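Local coordinates for hypothetical oxidoreductase (Sinorhizobium meliloti, PDB 3RH7), which binds FMN and probably acts as a flavin reductase that uses NADPH, at residues L186-F197 with T219-L230; F236-K244 with S280-F290. All coordinates share one frame; numbering follows the deposited sequence.

Contact 1 of 2, residues L186-F197 with T219-L230; sequences LGAVLEQQGAVF and TLAAYLEQLTGL
Strand 184-191 of the mixed four-stranded sheet carries helix 216-228 on one face, with Leu186, Ala188 and Leu190 pointing at Leu220, Leu224 and Thr228. The Leu220 methyls lie against the strand backbone, CD1 at Leu186 O and CD2 at Gly187 O. Ala188 CB fits between two leucines, 3.9 Å from Leu220 CD2 and 3.8 Å from Leu224 CD1. At one end Leu186 CD1 meets Thr219 CG2 at 3.7 Å, the two side chains roughly perpendicular. Leu190 CD2 and Thr228 CG2 meet tip to tip at 4.2 Å. The sheet with helices on its two faces is consistent with a Nudix-like domain, and the helix running into Thr228-Gly229-Leu230 recalls the Nudix helix. After a turn the chain returns with Phe197. Thr228 CG2 sits over one face of its ring in a CH-pi contact, 4.1 Å from the centroid, while Leu227 CD2 touches Phe197 CE2 obliquely. Thr228 OG1 stands between its backbone N and carbonyl carbon (chi1 66°). It donates to Leu224 O at 2.8 Å. It also accepts from Leu230 N at 3.1 Å, which makes an ST turn. Leu230 CD2 rests against Gln192 NE2, whose hydrogen bonds go to Ser258 O and Gly260 O.

Contact 2 of 2, residues F236-K244 with S280-F290; sequences FLYSVYEDK and SSATADIINRF
Arg289 NH1 donates to the backbone O of Tyr238 at 2.8 Å, with an N-H...O angle of 141°. The donor lies above the carbonyl plane, and the guanidinium lies flat on the Tyr238 ring, planes 13° apart. The stack is also a cation-pi contact, with Arg289 CZ 3.8 Å from the ring centroid. CG of Arg289 is anti to the backbone N (chi1 -163°) and the chain bends at chi3, which brings the guanidinium over the ring. NE is turned to a salt bridge with Glu293 on the same chain; together these bonds and the stack would restrict the rotation of the group. Ile286 CG2 meets Tyr238 CE2 obliquely at 3.9 Å. The hydroxyl end of Tyr241 lies by two helix methyls, with OH 3.4 Å from Ala282 CB and 3.8 Å from Ile286 CD1. At the N-cap, Ser280 OG and Thr283 OG1 share a hydrogen bond of 2.6 Å. Tyr238 and Ser239 both face Val252 in a classic beta bulge of strand 232-242, the outermost strand of the sheet within this chain on that side. Helix 281-292 runs roughly antiparallel to this strand and also reaches Val189 of strand 184-191, whereas Leu237 and Val240 pack against helix 169-181.

Both contacts use the same mixed sheet, from its two faces. Strand 184-191 joins them: Leu186, Ala188 and Leu190 serve contact 1, while Val189 between them turns to the helix of contact 2. Their centres are 15 Å apart. They touch where Val189 CG2 meets Ile286 CG2 at 3.4 Å. Past the strand, Val196 CG1 packs on Phe290 CE2 at 3.6 Å, so the returning strand 196-198 also packs on helix 281-292. Along the chain contact 1 closes before contact 2 opens, with helix 216-228 leading into strand 232-242. Both lie away from the flavin site, although the side chain of Arg289 in contact 2 is about 11 Å from a bound FMN.

Contact 1 of 2, residues L186-F197 with T219-L230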
loop_
_atom_site.group_PDB
_atom_site.type_symbol
_atom_site.label_atom_id
_atom_site.label_comp_id
_atom_site.label_asym_id
_atom_site.label_seq_id
_atom_site.Cartn_x
_atom_site.Cartn_y
_atom_site.Cartn_z
ATOM N N LEU A 186 9.168 22.502 -1.265
ATOM C CA LEU A 186 9.037 21.201 -0.624
ATOM C C LEU A 186 8.467 21.379 0.752
ATOM O O LEU A 186 9.137 21.938 1.623
ATOM C CB LEU A 186 10.382 20.484 -0.545
ATOM C CG LEU A 186 11.142 20.291 -1.832
ATOM C CD1 LEU A 186 12.384 19.529 -1.564
ATOM C CD2 LEU A 186 10.285 19.574 -2.866
ATOM N N GLY A 187 7.224 20.953 0.928
ATOM C CA GLY A 187 6.552 21.033 2.218
ATOM C C GLY A 187 6.358 19.675 2.848
ATOM O O GLY A 187 6.506 18.654 2.175
ATOM N N ALA A 188 5.997 19.643 4.125
ATOM C CA ALA A 188 5.765 18.385 4.808
ATOM C C ALA A 188 4.700 18.477 5.881
ATOM O O ALA A 188 4.617 19.474 6.602
ATOM C CB ALA A 188 7.054 17.883 5.432
ATOM N N VAL A 189 3.901 17.401 6.003
ATOM C CA VAL A 189 2.909 17.201 7.069
ATOM C C VAL A 189 3.636 16.270 8.025
ATOM O O VAL A 189 3.556 15.038 7.883
ATOM C CB VAL A 189 1.535 16.675 6.570
ATOM C CG1 VAL A 189 0.616 16.370 7.740
ATOM C CG2 VAL A 189 0.877 17.681 5.635
ATOM N N LEU A 190 4.490 16.875 8.885
ATOM C CA LEU A 190 5.377 16.184 9.816
ATOM C C LEU A 190 4.658 15.910 11.127
ATOM O O LEU A 190 4.337 16.849 11.863
ATOM C CB LEU A 190 6.638 17.040 10.034
ATOM C CG LEU A 190 7.745 16.479 10.910
ATOM C CD1 LEU A 190 8.505 15.362 10.219
ATOM C CD2 LEU A 190 8.713 17.550 11.262
ATOM N N GLU A 191 4.413 14.626 11.413
ATOM C CA GLU A 191 3.687 14.211 12.601
ATOM C C GLU A 191 4.587 13.711 13.751
ATOM O O GLU A 191 5.537 12.968 13.501
ATOM C CB GLU A 191 2.684 13.114 12.240
ATOM C CG GLU A 191 1.458 13.618 11.506
ATOM C CD GLU A 191 0.432 12.565 11.135
ATOM O OE1 GLU A 191 0.320 11.555 11.870
ATOM O OE2 GLU A 191 -0.291 12.776 10.133
ATOM N N GLN A 192 4.278 14.115 15.003
ATOM C CA GLN A 192 4.986 13.621 16.167
ATOM C C GLN A 192 4.124 12.526 16.750
ATOM O O GLN A 192 4.364 11.333 16.430
ATOM C CB GLN A 192 5.336 14.688 17.191
ATOM C CG GLN A 192 6.417 14.161 18.104
ATOM C CD GLN A 192 7.200 15.237 18.769
ATOM O OE1 GLN A 192 6.644 16.140 19.426
ATOM N NE2 GLN A 192 8.515 15.101 18.683
ATOM N N GLN A 193 3.085 12.895 17.538
ATOM C CA GLN A 193 2.201 11.830 17.947
ATOM C C GLN A 193 1.094 11.874 16.945
ATOM O O GLN A 193 1.195 11.253 15.851
ATOM C CB GLN A 193 1.760 11.935 19.391
ATOM C CG GLN A 193 2.854 11.493 20.379
ATOM C CD GLN A 193 3.554 10.199 20.007
ATOM O OE1 GLN A 193 4.761 10.200 19.741
ATOM N NE2 GLN A 193 2.816 9.076 19.983
ATOM N N GLY A 194 0.113 12.703 17.239
ATOM C CA GLY A 194 -0.965 12.949 16.307
ATOM C C GLY A 194 -0.905 14.405 16.003
ATOM O O GLY A 194 -1.904 14.970 15.557
ATOM N N ALA A 195 0.252 15.030 16.345
ATOM C CA ALA A 195 0.451 16.474 16.220
ATOM C C ALA A 195 1.339 16.825 15.046
ATOM O O ALA A 195 2.419 16.258 14.881
ATOM C CB ALA A 195 1.033 17.032 17.495
ATOM N N VAL A 196 0.861 17.758 14.231
ATOM C CA VAL A 196 1.535 18.214 13.025
ATOM C C VAL A 196 2.493 19.358 13.401
ATOM O O VAL A 196 2.157 20.195 14.241
ATOM C CB VAL A 196 0.518 18.604 11.898
ATOM C CG1 VAL A 196 -0.369 19.781 12.303
ATOM C CG2 VAL A 196 1.217 18.877 10.580
ATOM N N PHE A 197 3.684 19.380 12.786
ATOM C CA PHE A 197 4.652 20.440 13.042
ATOM C C PHE A 197 4.262 21.684 12.289
ATOM O O PHE A 197 4.003 21.629 11.077
ATOM C CB PHE A 197 6.068 20.009 12.636
ATOM C CG PHE A 197 7.110 21.072 12.890
ATOM C CD1 PHE A 197 7.674 21.224 14.141
ATOM C CD2 PHE A 197 7.516 21.935 11.872
ATOM C CE1 PHE A 197 8.623 22.214 14.376
ATOM C CE2 PHE A 197 8.473 22.924 12.107
ATOM C CZ PHE A 197 9.023 23.054 13.355
ATOM N N THR A 219 16.332 16.056 0.361
ATOM C CA THR A 219 16.401 17.495 0.631
ATOM C C THR A 219 15.535 17.870 1.861
ATOM O O THR A 219 16.007 18.542 2.801
ATOM C CB THR A 219 15.966 18.261 -0.617
ATOM O OG1 THR A 219 16.852 17.957 -1.688
ATOM C CG2 THR A 219 15.922 19.769 -0.402
ATOM N N LEU A 220 14.282 17.393 1.839
ATOM C CA LEU A 220 13.298 17.670 2.864
ATOM C C LEU A 220 13.672 17.027 4.166
ATOM O O LEU A 220 13.492 17.663 5.198
ATOM C CB LEU A 220 11.937 17.187 2.397
ATOM C CG LEU A 220 10.725 17.680 3.143
ATOM C CD1 LEU A 220 10.686 19.188 3.221
ATOM C CD2 LEU A 220 9.467 17.151 2.482
ATOM N N ALA A 221 14.211 15.779 4.135
ATOM C CA ALA A 221 14.634 15.077 5.360
ATOM C C ALA A 221 15.760 15.865 6.043
ATOM O O ALA A 221 15.657 16.183 7.225
ATOM C CB ALA A 221 15.082 13.682 5.032
ATOM N N ALA A 222 16.767 16.282 5.255
ATOM C CA ALA A 222 17.888 17.086 5.731
ATOM C C ALA A 222 17.397 18.385 6.347
ATOM O O ALA A 222 17.792 18.688 7.482
ATOM C CB ALA A 222 18.841 17.370 4.584
ATOM N N TYR A 223 16.486 19.121 5.616
ATOM C CA TYR A 223 15.927 20.413 6.053
ATOM C C TYR A 223 15.215 20.242 7.389
ATOM O O TYR A 223 15.577 20.923 8.365
ATOM C CB TYR A 223 14.982 21.033 4.996
ATOM C CG TYR A 223 14.217 22.248 5.479
ATOM C CD1 TYR A 223 14.870 23.439 5.773
ATOM C CD2 TYR A 223 12.844 22.194 5.694
ATOM C CE1 TYR A 223 14.173 24.555 6.244
ATOM C CE2 TYR A 223 12.138 23.296 6.199
ATOM C CZ TYR A 223 12.804 24.480 6.465
ATOM O OH TYR A 223 12.098 25.582 6.924
ATOM N N LEU A 224 14.229 19.318 7.440
ATOM C CA LEU A 224 13.434 19.077 8.635
ATOM C C LEU A 224 14.283 18.681 9.847
ATOM O O LEU A 224 14.088 19.266 10.910
ATOM C CB LEU A 224 12.360 18.025 8.376
ATOM C CG LEU A 224 11.321 18.420 7.323
ATOM C CD1 LEU A 224 10.454 17.247 6.947
ATOM C CD2 LEU A 224 10.524 19.609 7.738
ATOM N N GLU A 225 15.246 17.746 9.679
ATOM C CA GLU A 225 16.133 17.263 10.741
ATOM C C GLU A 225 16.935 18.427 11.332
ATOM O O GLU A 225 16.975 18.573 12.549
ATOM C CB GLU A 225 17.055 16.154 10.235
ATOM C CG GLU A 225 16.332 14.833 10.048
ATOM C CD GLU A 225 17.171 13.575 10.140
ATOM O OE1 GLU A 225 18.416 13.688 10.054
ATOM O OE2 GLU A 225 16.585 12.476 10.301
ATOM N N GLN A 226 17.496 19.294 10.469
ATOM C CA GLN A 226 18.241 20.504 10.829
ATOM C C GLN A 226 17.348 21.467 11.629
ATOM O O GLN A 226 17.767 21.973 12.673
ATOM C CB GLN A 226 18.737 21.168 9.508
ATOM C CG GLN A 226 19.236 22.626 9.556
ATOM C CD GLN A 226 18.145 23.671 9.519
ATOM O OE1 GLN A 226 17.168 23.570 8.778
ATOM N NE2 GLN A 226 18.266 24.682 10.379
ATOM N N LEU A 227 16.139 21.747 11.092
ATOM C CA LEU A 227 15.178 22.702 11.587
ATOM C C LEU A 227 14.719 22.372 13.009
ATOM O O LEU A 227 14.782 23.244 13.914
ATOM C CB LEU A 227 13.985 22.749 10.613
ATOM C CG LEU A 227 12.815 23.705 10.950
ATOM C CD1 LEU A 227 13.196 25.182 10.770
ATOM C CD2 LEU A 227 11.597 23.362 10.122
ATOM N N THR A 228 14.284 21.106 13.184
ATOM C CA THR A 228 13.685 20.573 14.400
ATOM C C THR A 228 14.701 19.996 15.390
ATOM O O THR A 228 14.455 20.009 16.610
ATOM C CB THR A 228 12.674 19.487 14.047
ATOM O OG1 THR A 228 13.380 18.398 13.470
ATOM C CG2 THR A 228 11.579 19.976 13.091
ATOM N N GLY A 229 15.803 19.463 14.874
ATOM C CA GLY A 229 16.813 18.811 15.707
ATOM C C GLY A 229 16.369 17.402 16.084
ATOM O O GLY A 229 16.893 16.794 17.026
ATOM N N LEU A 230 15.373 16.898 15.353
ATOM C CA LEU A 230 14.748 15.607 15.542
ATOM C C LEU A 230 15.082 14.709 14.352
ATOM O O LEU A 230 15.630 15.186 13.365
ATOM C CB LEU A 230 13.231 15.846 15.639
ATOM C CG LEU A 230 12.563 15.923 16.993
ATOM C CD1 LEU A 230 13.247 16.897 17.921
ATOM C CD2 LEU A 230 11.155 16.394 16.833
#

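Contact 2 of 2, residues F236-K244 with S280-F290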
loop_
_atom_site.group_PDB
_atom_site.type_symbol
_atom_site.label_atom_id
_atom_site.label_comp_id
_atom_site.label_asym_id
_atom_site.label_seq_id
_atom_site.Cartn_x
_atom_site.Cartn_y
_atom_site.Cartn_z
ATOM N N PHE A 236 5.190 8.910 1.926
ATOM C CA PHE A 236 4.503 9.020 0.651
ATOM C C PHE A 236 4.140 10.451 0.376
ATOM O O PHE A 236 3.941 11.226 1.301
ATOM C CB PHE A 236 3.232 8.144 0.630
ATOM C CG PHE A 236 3.454 6.664 0.431
ATOM C CD1 PHE A 236 3.694 6.147 -0.832
ATOM C CD2 PHE A 236 3.399 5.786 1.502
ATOM C CE1 PHE A 236 3.899 4.777 -1.018
ATOM C CE2 PHE A 236 3.619 4.424 1.324
ATOM C CZ PHE A 236 3.866 3.923 0.067
ATOM N N LEU A 237 4.017 10.793 -0.900
ATOM C CA LEU A 237 3.599 12.123 -1.327
ATOM C C LEU A 237 2.194 12.397 -0.796
ATOM O O LEU A 237 1.309 11.526 -0.853
ATOM C CB LEU A 237 3.635 12.233 -2.858
ATOM C CG LEU A 237 5.004 12.355 -3.472
ATOM C CD1 LEU A 237 4.936 12.167 -4.942
ATOM C CD2 LEU A 237 5.597 13.693 -3.179
ATOM N N TYR A 238 2.020 13.576 -0.210
ATOM C CA TYR A 238 0.739 13.968 0.356
ATOM C C TYR A 238 -0.102 14.721 -0.672
ATOM O O TYR A 238 -1.273 14.403 -0.879
ATOM C CB TYR A 238 0.988 14.825 1.584
ATOM C CG TYR A 238 -0.193 14.976 2.500
ATOM C CD1 TYR A 238 -0.457 14.032 3.485
ATOM C CD2 TYR A 238 -0.968 16.127 2.479
ATOM C CE1 TYR A 238 -1.491 14.209 4.399
ATOM C CE2 TYR A 238 -2.005 16.317 3.388
ATOM C CZ TYR A 238 -2.263 15.351 4.345
ATOM O OH TYR A 238 -3.291 15.506 5.240
ATOM N N SER A 239 0.518 15.692 -1.341
ATOM C CA SER A 239 -0.145 16.556 -2.300
ATOM C C SER A 239 0.858 17.215 -3.274
ATOM O O SER A 239 1.963 17.574 -2.875
ATOM C CB SER A 239 -0.904 17.628 -1.519
ATOM O OG SER A 239 -1.434 18.638 -2.355
ATOM N N VAL A 240 0.469 17.373 -4.528
ATOM C CA VAL A 240 1.286 18.075 -5.526
ATOM C C VAL A 240 0.361 19.083 -6.183
ATOM O O VAL A 240 -0.671 18.678 -6.719
ATOM C CB VAL A 240 1.991 17.179 -6.567
ATOM C CG1 VAL A 240 2.752 18.035 -7.562
ATOM C CG2 VAL A 240 2.925 16.179 -5.894
ATOM N N TYR A 241 0.696 20.385 -6.104
ATOM C CA TYR A 241 -0.156 21.439 -6.620
ATOM C C TYR A 241 0.627 22.711 -7.005
ATOM O O TYR A 241 1.786 22.839 -6.666
ATOM C CB TYR A 241 -1.216 21.781 -5.552
ATOM C CG TYR A 241 -0.685 22.432 -4.294
ATOM C CD1 TYR A 241 -0.611 23.819 -4.178
ATOM C CD2 TYR A 241 -0.315 21.668 -3.195
ATOM C CE1 TYR A 241 -0.142 24.429 -3.013
ATOM C CE2 TYR A 241 0.164 22.264 -2.023
ATOM C CZ TYR A 241 0.240 23.648 -1.932
ATOM O OH TYR A 241 0.701 24.261 -0.787
ATOM N N GLU A 242 -0.020 23.647 -7.711
ATOM C CA GLU A 242 0.559 24.934 -8.061
ATOM C C GLU A 242 -0.157 25.985 -7.207
ATOM O O GLU A 242 -1.384 26.078 -7.275
ATOM C CB GLU A 242 0.428 25.231 -9.564
ATOM C CG GLU A 242 1.361 26.343 -10.019
ATOM C CD GLU A 242 1.144 26.954 -11.386
ATOM O OE1 GLU A 242 -0.026 27.239 -11.728
ATOM O OE2 GLU A 242 2.155 27.259 -12.064
ATOM N N ASP A 243 0.584 26.730 -6.370
ATOM C CA ASP A 243 -0.025 27.752 -5.519
ATOM C C ASP A 243 -0.626 28.851 -6.378
ATOM O O ASP A 243 0.084 29.506 -7.139
ATOM C CB ASP A 243 0.982 28.328 -4.518
ATOM C CG ASP A 243 0.335 28.729 -3.213
ATOM O OD1 ASP A 243 -0.497 29.685 -3.228
ATOM O OD2 ASP A 243 0.647 28.081 -2.168
ATOM N N LYS A 244 -1.953 28.991 -6.303
ATOM C CA LYS A 244 -2.739 29.934 -7.109
ATOM C C LYS A 244 -2.358 31.403 -6.850
ATOM O O LYS A 244 -2.405 32.208 -7.781
ATOM C CB LYS A 244 -4.237 29.708 -6.872
ATOM C CG LYS A 244 -4.769 28.468 -7.609
ATOM C CD LYS A 244 -6.196 28.078 -7.225
ATOM C CE LYS A 244 -6.728 26.962 -8.107
ATOM N NZ LYS A 244 -8.063 26.481 -7.664
ATOM N N SER A 280 -1.207 30.628 4.322
ATOM C CA SER A 280 -1.877 30.649 3.022
ATOM C C SER A 280 -3.140 29.774 3.042
ATOM O O SER A 280 -3.279 28.932 3.930
ATOM C CB SER A 280 -0.922 30.167 1.924
ATOM O OG SER A 280 -0.856 28.755 1.769
ATOM N N SER A 281 -4.042 29.941 2.047
ATOM C CA SER A 281 -5.255 29.127 1.948
ATOM C C SER A 281 -4.873 27.662 1.753
ATOM O O SER A 281 -5.491 26.784 2.353
ATOM C CB SER A 281 -6.138 29.598 0.797
ATOM O OG SER A 281 -5.639 29.150 -0.455
ATOM N N ALA A 282 -3.823 27.413 0.934
ATOM C CA ALA A 282 -3.276 26.090 0.638
ATOM C C ALA A 282 -2.871 25.381 1.933
ATOM O O ALA A 282 -3.244 24.211 2.130
ATOM C CB ALA A 282 -2.064 26.224 -0.288
ATOM N N THR A 283 -2.144 26.126 2.839
ATOM C CA THR A 283 -1.650 25.609 4.117
ATOM C C THR A 283 -2.849 25.143 4.936
ATOM O O THR A 283 -2.870 23.997 5.399
ATOM C CB THR A 283 -0.775 26.646 4.853
ATOM O OG1 THR A 283 -0.046 27.438 3.914
ATOM C CG2 THR A 283 0.217 25.998 5.816
ATOM N N ALA A 284 -3.886 25.996 5.009
ATOM C CA ALA A 284 -5.129 25.718 5.710
ATOM C C ALA A 284 -5.836 24.500 5.130
ATOM O O ALA A 284 -6.261 23.640 5.902
ATOM C CB ALA A 284 -6.031 26.930 5.656
ATOM N N ASP A 285 -5.893 24.382 3.788
ATOM C CA ASP A 285 -6.497 23.235 3.105
ATOM C C ASP A 285 -5.832 21.938 3.523
ATOM O O ASP A 285 -6.536 20.967 3.800
ATOM C CB ASP A 285 -6.414 23.384 1.584
ATOM C CG ASP A 285 -7.359 24.411 1.028
ATOM O OD1 ASP A 285 -8.569 24.326 1.341
ATOM O OD2 ASP A 285 -6.898 25.288 0.246
ATOM N N ILE A 286 -4.484 21.939 3.612
ATOM C CA ILE A 286 -3.685 20.778 3.994
ATOM C C ILE A 286 -3.963 20.414 5.444
ATOM O O ILE A 286 -4.163 19.243 5.739
ATOM C CB ILE A 286 -2.184 21.029 3.716
ATOM C CG1 ILE A 286 -1.906 21.025 2.194
ATOM C CG2 ILE A 286 -1.339 19.986 4.374
ATOM C CD1 ILE A 286 -0.774 21.908 1.744
ATOM N N ILE A 287 -3.994 21.412 6.343
ATOM C CA ILE A 287 -4.274 21.205 7.778
ATOM C C ILE A 287 -5.704 20.658 7.945
ATOM O O ILE A 287 -5.875 19.673 8.675
ATOM C CB ILE A 287 -4.017 22.498 8.601
ATOM C CG1 ILE A 287 -2.515 22.865 8.601
ATOM C CG2 ILE A 287 -4.561 22.402 10.014
ATOM C CD1 ILE A 287 -1.471 21.733 9.037
ATOM N N ASN A 288 -6.707 21.249 7.208
ATOM C CA ASN A 288 -8.099 20.779 7.214
ATOM C C ASN A 288 -8.129 19.278 6.880
ATOM O O ASN A 288 -8.773 18.489 7.580
ATOM C CB ASN A 288 -8.945 21.561 6.217
ATOM C CG ASN A 288 -9.270 22.992 6.572
ATOM O OD1 ASN A 288 -9.422 23.370 7.749
ATOM N ND2 ASN A 288 -9.457 23.809 5.532
ATOM N N ARG A 289 -7.375 18.888 5.837
ATOM C CA ARG A 289 -7.237 17.514 5.385
ATOM C C ARG A 289 -6.594 16.657 6.482
ATOM O O ARG A 289 -7.066 15.556 6.730
ATOM C CB ARG A 289 -6.398 17.475 4.097
ATOM C CG ARG A 289 -6.517 16.189 3.331
ATOM C CD ARG A 289 -5.514 16.101 2.220
ATOM N NE ARG A 289 -4.987 14.745 2.117
ATOM C CZ ARG A 289 -4.165 14.323 1.161
ATOM N NH1 ARG A 289 -3.812 15.132 0.178
ATOM N NH2 ARG A 289 -3.688 13.084 1.185
ATOM N N PHE A 290 -5.537 17.163 7.143
ATOM C CA PHE A 290 -4.839 16.443 8.206
ATOM C C PHE A 290 -5.795 16.131 9.361
ATOM O O PHE A 290 -5.819 14.984 9.807
ATOM C CB PHE A 290 -3.614 17.243 8.713
ATOM C CG PHE A 290 -3.136 16.895 10.110
ATOM C CD1 PHE A 290 -2.336 15.778 10.330
ATOM C CD2 PHE A 290 -3.489 17.682 11.202
ATOM C CE1 PHE A 290 -1.901 15.457 11.619
ATOM C CE2 PHE A 290 -3.064 17.350 12.489
ATOM C CZ PHE A 290 -2.268 16.248 12.687
#